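Local coordinates for protein DocCel5: Type I dockerin repeat domain from A. cellulolyticus family 5 endoglucanase WP_010249057 S51I, L52N mutant (Acetivibrio cellulolyticus, PDB 5NRM) that probably attaches a family 5 endoglucanase to the cellulosome by binding a type I cohesin module of a scaffoldin, as a calcium-loaded dockerin, at residues Lys1-Asn12 and Phe30-Asn42. Numbering follows the deposited sequence.
Sequences KPGDVDGNGSIN and FPAEDDIKAGDLN. With CA (calcium ion), chain C; CA (calcium ion), chain E; CA (calcium ion), chain D.
Val5 sets its CB over one face of the Phe30 ring, a CH-pi contact 3.8 Å from the centroid and 15° off the normal. Its two methyls divide the work. CG1 stands anti to the carbonyl carbon (chi1 -56°) and reaches over the CE2 side of the ring to the Ala38 carbonyl and Gly39 CA, whereas CG2 rests near CD1 and CE1. Leu18 of helix 13-23 also touches Val5, and Ile47 touches Phe30. Behind the valine, its backbone O accepts from Ala32 N at 2.9 Å.

Further along, Lys37 and Pro2 meet on the solvent-exposed side. The lysine leaves with CG anti to the backbone N (chi1 177°), then bends at chi2, carrying NZ to 3.7 Å from Pro2 CG. Pro2 CA makes a CH···O contact with Lys37 O, and the following amide, Gly3 N, within the type II turn Lys1-Asp4, donates to Ala38 O at 2.7 Å.

Asp4 and Asp6, flanking Val5, bind one calcium ion through OD1; Phe30 and Ala32 bind a second through their carbonyl oxygens, and Asp40, just past helix 35-39, binds a third. A valine-centred apolar patch and two backbone bonds thus join the first EF-hand-like calcium loop of the dockerin to the linker and short helix before the second: Val5 O, between two ligands, holds the N-H of a third, Ala32, linking two calcium sites through one backbone bond, while Gly3-Ala38 ties the first loop to the helix preceding Asp40.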
ATOM      1  N   LYS B   1       9.222 -10.159  15.306  1.00 37.00           N
ATOM      2  CA  LYS B   1       9.769 -11.305  14.577  1.00 33.47           C
ATOM      3  C   LYS B   1       8.815 -11.986  13.579  1.00 28.04           C
ATOM      4  O   LYS B   1       9.099 -11.873  12.408  1.00 21.86           O
ATOM      5  CB  LYS B   1      10.564 -12.308  15.439  1.00 39.44           C
ATOM      6  CG  LYS B   1      11.834 -12.641  14.684  1.00 41.71           C
ATOM      7  CD  LYS B   1      12.905 -13.386  15.457  1.00 42.82           C
ATOM      8  CE  LYS B   1      13.435 -12.543  16.618  1.00 45.66           C
ATOM      9  NZ  LYS B   1      12.869 -13.033  17.902  1.00 49.97           N
ATOM     10  N   PRO B   2       7.723 -12.709  13.998  1.00 27.46           N
ATOM     11  CA  PRO B   2       6.951 -13.378  12.903  1.00 25.24           C
ATOM     12  C   PRO B   2       6.487 -12.355  11.819  1.00 20.63           C
ATOM     13  O   PRO B   2       6.011 -11.275  12.168  1.00 21.46           O
ATOM     14  CB  PRO B   2       5.756 -14.016  13.624  1.00 28.09           C
ATOM     15  CG  PRO B   2       6.280 -14.254  14.997  1.00 30.40           C
ATOM     16  CD  PRO B   2       7.192 -13.090  15.320  1.00 30.11           C
ATOM     17  N   GLY B   3       6.739 -12.673  10.558  1.00 17.25           N
ATOM     18  CA  GLY B   3       6.461 -11.789   9.430  1.00 14.94           C
ATOM     19  C   GLY B   3       7.652 -11.003   8.950  1.00 12.80           C
ATOM     20  O   GLY B   3       7.712 -10.635   7.804  1.00 11.37           O
ATOM     21  N   ASP B   4       8.639 -10.835   9.810  1.00 12.34           N
ATOM     22  CA  ASP B   4       9.759  -9.924   9.453  1.00 11.29           C
ATOM     23  C   ASP B   4      10.855 -10.823   8.828  1.00 11.35           C
ATOM     24  O   ASP B   4      11.933 -11.056   9.388  1.00 12.00           O
ATOM     25  CB  ASP B   4      10.293  -9.206  10.683  1.00 11.90           C
ATOM     26  CG  ASP B   4      11.371  -8.189  10.325  1.00 11.07           C
ATOM     27  OD1 ASP B   4      11.488  -7.930   9.144  1.00 10.48           O
ATOM     28  OD2 ASP B   4      12.126  -7.751  11.237  1.00 12.12           O
ATOM     29  N   VAL B   5      10.592 -11.342   7.630  1.00 11.36           N
ATOM     30  CA  VAL B   5      11.511 -12.262   6.974  1.00 12.36           C
ATOM     31  C   VAL B   5      12.854 -11.675   6.549  1.00 11.16           C
ATOM     32  O   VAL B   5      13.778 -12.442   6.449  1.00 11.44           O
ATOM     33  CB  VAL B   5      10.819 -13.015   5.761  1.00 13.45           C
ATOM     34  CG1 VAL B   5       9.577 -13.744   6.217  1.00 15.29           C
ATOM     35  CG2 VAL B   5      10.527 -12.112   4.617  1.00 12.86           C
ATOM     36  N   ASP B   6      12.991 -10.354   6.393  1.00  9.82           N
ATOM     37  CA  ASP B   6      14.319  -9.794   6.103  1.00  9.44           C
ATOM     38  C   ASP B   6      14.977  -9.274   7.360  1.00  9.66           C
ATOM     39  O   ASP B   6      16.100  -8.838   7.271  1.00 10.32           O
ATOM     40  CB  ASP B   6      14.343  -8.705   5.034  1.00  8.99           C
ATOM     41  CG  ASP B   6      13.569  -7.434   5.422  1.00  8.76           C
ATOM     42  OD1 ASP B   6      13.182  -7.256   6.550  1.00  8.39           O
ATOM     43  OD2 ASP B   6      13.436  -6.631   4.467  1.00  9.29           O
ATOM     44  N   GLY B   7      14.334  -9.348   8.518  1.00  9.90           N
ATOM     45  CA  GLY B   7      14.996  -9.015   9.764  1.00 10.82           C
ATOM     46  C   GLY B   7      15.200  -7.547  10.032  1.00 10.76           C
ATOM     47  O   GLY B   7      15.937  -7.233  10.993  1.00 12.06           O
ATOM     48  N   ASN B   8      14.583  -6.679   9.231  1.00 10.00           N
ATOM     49  CA  ASN B   8      14.900  -5.252   9.345  1.00 10.07           C
ATOM     50  C   ASN B   8      14.162  -4.551  10.504  1.00 10.69           C
ATOM     51  O   ASN B   8      14.535  -3.439  10.867  1.00 10.73           O
ATOM     52  CB  ASN B   8      14.759  -4.485   8.044  1.00  9.68           C
ATOM     53  CG  ASN B   8      13.345  -4.221   7.657  1.00  9.31           C
ATOM     54  OD1 ASN B   8      12.397  -4.818   8.211  1.00  9.76           O
ATOM     55  ND2 ASN B   8      13.158  -3.314   6.734  1.00  9.53           N
ATOM     56  N   GLY B   9      13.262  -5.243  11.181  1.00 10.87           N
ATOM     57  CA  GLY B   9      12.546  -4.670  12.334  1.00 12.02           C
ATOM     58  C   GLY B   9      11.069  -4.352  12.049  1.00 11.56           C
ATOM     59  O   GLY B   9      10.332  -4.152  13.012  1.00 13.07           O
ATOM     60  N   SER B  10      10.651  -4.325  10.802  1.00 10.61           N
ATOM     61  CA  SER B  10       9.273  -4.002  10.474  1.00 11.09           C
ATOM     62  C   SER B  10       8.750  -5.025   9.492  1.00 10.33           C
ATOM     63  O   SER B  10       9.529  -5.574   8.685  1.00 11.36           O
ATOM     64  CB  SER B  10       9.223  -2.634   9.832  1.00 11.49           C
ATOM     65  OG  SER B  10       7.850  -2.291   9.492  1.00 13.85           O
ATOM     66  N   ILE B  11       7.442  -5.288   9.548  1.00 10.23           N
ATOM     67  CA  ILE B  11       6.791  -6.200   8.591  1.00  9.87           C
ATOM     68  C   ILE B  11       6.199  -5.322   7.493  1.00  9.20           C
ATOM     69  O   ILE B  11       5.324  -4.470   7.766  1.00  9.37           O
ATOM     70  CB  ILE B  11       5.668  -7.005   9.302  1.00 11.07           C
ATOM     71  CG1 ILE B  11       6.237  -7.888  10.447  1.00 12.75           C
ATOM     72  CG2 ILE B  11       4.948  -7.838   8.243  1.00 10.99           C
ATOM     73  CD1 ILE B  11       5.166  -8.282  11.395  1.00 14.50           C
ATOM     74  N   ASN B  12       6.632  -5.506   6.250  1.00  8.20           N
ATOM     75  CA  ASN B  12       6.196  -4.625   5.188  1.00  8.00           C
ATOM     76  C   ASN B  12       6.191  -5.354   3.839  1.00  8.06           C
ATOM     77  O   ASN B  12       6.323  -6.583   3.782  1.00  9.05           O
ATOM     78  CB  ASN B  12       7.036  -3.321   5.188  1.00  8.20           C
ATOM     79  CG  ASN B  12       8.521  -3.550   4.854  1.00  8.36           C
ATOM     80  OD1 ASN B  12       8.860  -4.463   4.103  1.00  8.26           O
ATOM     81  ND2 ASN B  12       9.372  -2.670   5.376  1.00  8.64           N
ATOM     82  N   PHE B  30      15.568 -17.037   3.729  1.00 20.27           N
ATOM     83  CA  PHE B  30      15.304 -15.677   4.124  1.00 17.74           C
ATOM     84  C   PHE B  30      16.520 -15.093   4.889  1.00 16.62           C
ATOM     85  O   PHE B  30      17.261 -15.817   5.554  1.00 17.23           O
ATOM     86  CB  PHE B  30      14.092 -15.609   5.056  1.00 17.49           C
ATOM     87  CG  PHE B  30      12.761 -15.958   4.400  1.00 17.54           C
ATOM     88  CD1 PHE B  30      12.363 -15.320   3.242  1.00 17.42           C
ATOM     89  CD2 PHE B  30      11.925 -16.879   4.979  1.00 19.76           C
ATOM     90  CE1 PHE B  30      11.126 -15.588   2.690  1.00 17.18           C
ATOM     91  CE2 PHE B  30      10.696 -17.151   4.439  1.00 19.52           C
ATOM     92  CZ  PHE B  30      10.309 -16.511   3.281  1.00 18.57           C
ATOM     93  N   PRO B  31      16.671 -13.755   4.840  1.00 15.45           N
ATOM     94  CA  PRO B  31      17.673 -13.115   5.682  1.00 15.69           C
ATOM     95  C   PRO B  31      17.464 -13.343   7.125  1.00 17.08           C
ATOM     96  O   PRO B  31      18.430 -13.331   7.896  1.00 18.40           O
ATOM     97  CB  PRO B  31      17.509 -11.643   5.391  1.00 14.32           C
ATOM     98  CG  PRO B  31      16.941 -11.603   4.066  1.00 13.85           C
ATOM     99  CD  PRO B  31      16.061 -12.812   3.886  1.00 14.59           C
ATOM    100  N   ALA B  32      16.223 -13.525   7.554  1.00 17.27           N
ATOM    101  CA  ALA B  32      16.013 -13.909   8.926  1.00 19.83           C
ATOM    102  C   ALA B  32      16.846 -15.182   9.293  1.00 22.43           C
ATOM    103  O   ALA B  32      17.063 -16.189   8.537  1.00 25.04           O
ATOM    104  CB  ALA B  32      14.515 -14.101   9.268  1.00 19.64           C
ATOM    105  N   GLU B  33      17.265 -15.089  10.519  1.00 26.76           N
ATOM    106  CA  GLU B  33      18.057 -16.079  11.173  1.00 31.78           C
ATOM    107  C   GLU B  33      17.293 -17.416  11.188  1.00 32.19           C
ATOM    108  O   GLU B  33      17.867 -18.522  10.935  1.00 31.64           O
ATOM    109  CB  GLU B  33      18.390 -15.562  12.599  1.00 38.32           C
ATOM    110  CG  GLU B  33      19.901 -15.452  12.961  1.00 47.93           C
ATOM    111  CD  GLU B  33      20.636 -14.211  12.372  1.00 53.54           C
ATOM    112  OE1 GLU B  33      20.682 -13.086  13.022  1.00 54.42           O
ATOM    113  OE2 GLU B  33      21.204 -14.394  11.242  1.00 59.15           O
ATOM    114  N   ASP B  34      15.995 -17.320  11.462  1.00 28.91           N
ATOM    115  CA  ASP B  34      15.130 -18.504  11.516  1.00 29.93           C
ATOM    116  C   ASP B  34      13.973 -18.333  10.508  1.00 27.21           C
ATOM    117  O   ASP B  34      13.032 -17.620  10.776  1.00 28.00           O
ATOM    118  CB  ASP B  34      14.623 -18.573  12.933  1.00 33.15           C
ATOM    119  CG  ASP B  34      13.742 -19.768  13.199  1.00 35.37           C
ATOM    120  OD1 ASP B  34      13.378 -20.553  12.262  1.00 36.11           O
ATOM    121  OD2 ASP B  34      13.481 -19.958  14.406  1.00 43.19           O
ATOM    122  N   ASP B  35      14.083 -18.961   9.335  1.00 26.70           N
ATOM    123  CA  ASP B  35      13.099 -18.784   8.277  1.00 25.13           C
ATOM    124  C   ASP B  35      11.743 -19.222   8.834  1.00 26.48           C
ATOM    125  O   ASP B  35      10.710 -18.594   8.508  1.00 23.68           O
ATOM    126  CB  ASP B  35      13.422 -19.612   7.016  1.00 25.74           C
ATOM    127  CG  ASP B  35      14.655 -19.114   6.246  1.00 25.19           C
ATOM    128  OD1 ASP B  35      15.348 -18.243   6.690  1.00 23.71           O
ATOM    129  OD2 ASP B  35      14.881 -19.592   5.136  1.00 27.57           O
ATOM    130  N   ILE B  36      11.674 -20.293   9.624  1.00 28.08           N
ATOM    131  CA  ILE B  36      10.347 -20.743  10.050  1.00 28.99           C
ATOM    132  C   ILE B  36       9.648 -19.793  11.037  1.00 29.02           C
ATOM    133  O   ILE B  36       8.470 -19.435  10.812  1.00 27.57           O
ATOM    134  CB  ILE B  36      10.351 -22.186  10.611  1.00 32.16           C
ATOM    135  CG1 ILE B  36      11.052 -23.152   9.640  1.00 33.51           C
ATOM    136  CG2 ILE B  36       8.942 -22.747  10.840  1.00 34.00           C
ATOM    137  CD1 ILE B  36      10.533 -23.244   8.206  1.00 33.03           C
ATOM    138  N   LYS B  37      10.328 -19.386  12.096  1.00 28.57           N
ATOM    139  CA  LYS B  37       9.808 -18.394  12.998  1.00 30.53           C
ATOM    140  C   LYS B  37       9.352 -17.131  12.242  1.00 28.18           C
ATOM    141  O   LYS B  37       8.275 -16.568  12.513  1.00 29.28           O
ATOM    142  CB  LYS B  37      10.867 -18.056  14.037  1.00 33.45           C
ATOM    143  CG  LYS B  37      10.526 -16.962  15.036  1.00 36.35           C
ATOM    144  CD  LYS B  37       9.337 -17.322  15.934  1.00 41.26           C
ATOM    145  CE  LYS B  37       9.312 -16.459  17.208  1.00 44.42           C
ATOM    146  NZ  LYS B  37       7.948 -16.111  17.703  1.00 47.85           N
ATOM    147  N   ALA B  38      10.171 -16.671  11.299  1.00 23.95           N
ATOM    148  CA  ALA B  38       9.811 -15.480  10.544  1.00 21.48           C
ATOM    149  C   ALA B  38       8.704 -15.697   9.527  1.00 20.28           C
ATOM    150  O   ALA B  38       7.884 -14.807   9.344  1.00 18.86           O
ATOM    151  CB  ALA B  38      11.051 -14.901   9.857  1.00 20.19           C
ATOM    152  N   GLY B  39       8.731 -16.825   8.806  1.00 19.53           N
ATOM    153  CA  GLY B  39       7.891 -17.038   7.600  1.00 19.00           C
ATOM    154  C   GLY B  39       6.580 -17.860   7.767  1.00 19.70           C
ATOM    155  O   GLY B  39       5.671 -17.809   6.923  1.00 19.45           O
ATOM    156  N   ASP B  40       6.547 -18.684   8.787  1.00 20.73           N
ATOM    157  CA  ASP B  40       5.353 -19.502   9.028  1.00 22.20           C
ATOM    158  C   ASP B  40       4.361 -18.834   9.946  1.00 22.84           C
ATOM    159  O   ASP B  40       4.597 -18.723  11.144  1.00 23.12           O
ATOM    160  CB  ASP B  40       5.724 -20.838   9.599  1.00 23.59           C
ATOM    161  CG  ASP B  40       4.473 -21.747   9.807  1.00 25.44           C
ATOM    162  OD1 ASP B  40       3.514 -21.861   8.887  1.00 25.01           O
ATOM    163  OD2 ASP B  40       4.598 -22.404  10.874  1.00 27.51           O
ATOM    164  N   LEU B  41       3.239 -18.472   9.341  1.00 23.44           N
ATOM    165  CA  LEU B  41       2.227 -17.614   9.969  1.00 24.26           C
ATOM    166  C   LEU B  41       0.996 -18.381  10.345  1.00 26.64           C
ATOM    167  O   LEU B  41       0.118 -17.807  11.030  1.00 27.20           O
ATOM    168  CB  LEU B  41       1.889 -16.446   9.035  1.00 22.77           C
ATOM    169  CG  LEU B  41       3.103 -15.591   8.666  1.00 21.38           C
ATOM    170  CD1 LEU B  41       2.764 -14.424   7.787  1.00 19.52           C
ATOM    171  CD2 LEU B  41       3.866 -15.148   9.927  1.00 21.90           C
ATOM    172  N   ASN B  42       0.890 -19.666   9.932  1.00 27.89           N
ATOM    173  CA  ASN B  42      -0.273 -20.477  10.321  1.00 30.69           C
ATOM    174  C   ASN B  42       0.083 -21.698  11.128  1.00 32.49           C
ATOM    175  O   ASN B  42      -0.791 -22.513  11.473  1.00 35.27           O
ATOM    176  CB  ASN B  42      -1.111 -20.899   9.107  1.00 31.88           C
ATOM    177  CG  ASN B  42      -0.299 -21.679   8.095  1.00 32.30           C
ATOM    178  OD1 ASN B  42       0.826 -22.052   8.355  1.00 31.16           O
ATOM    179  ND2 ASN B  42      -0.922 -21.975   6.938  1.00 33.77           N
TER
HETATM  180 CA    CA C 101      11.026  -6.579   7.316  1.00  8.73          CA
HETATM  181 CA    CA E 103      17.481 -17.622   6.842  0.80 20.69          CA
HETATM  182 CA    CA D 102       2.769 -22.172   6.961  1.00 19.21          CA
HETATM  183  O   HOH W   1      11.171  -5.296   5.283  1.00  8.67           O
HETATM  184  O   HOH W   2      17.836 -19.715   7.780  1.00 37.80           O
HETATM  185  O   HOH W   3       1.252 -23.127   5.160  1.00 23.74           O
HETATM  186  O   HOH W   4      19.758 -16.899   7.256  1.00 28.71           O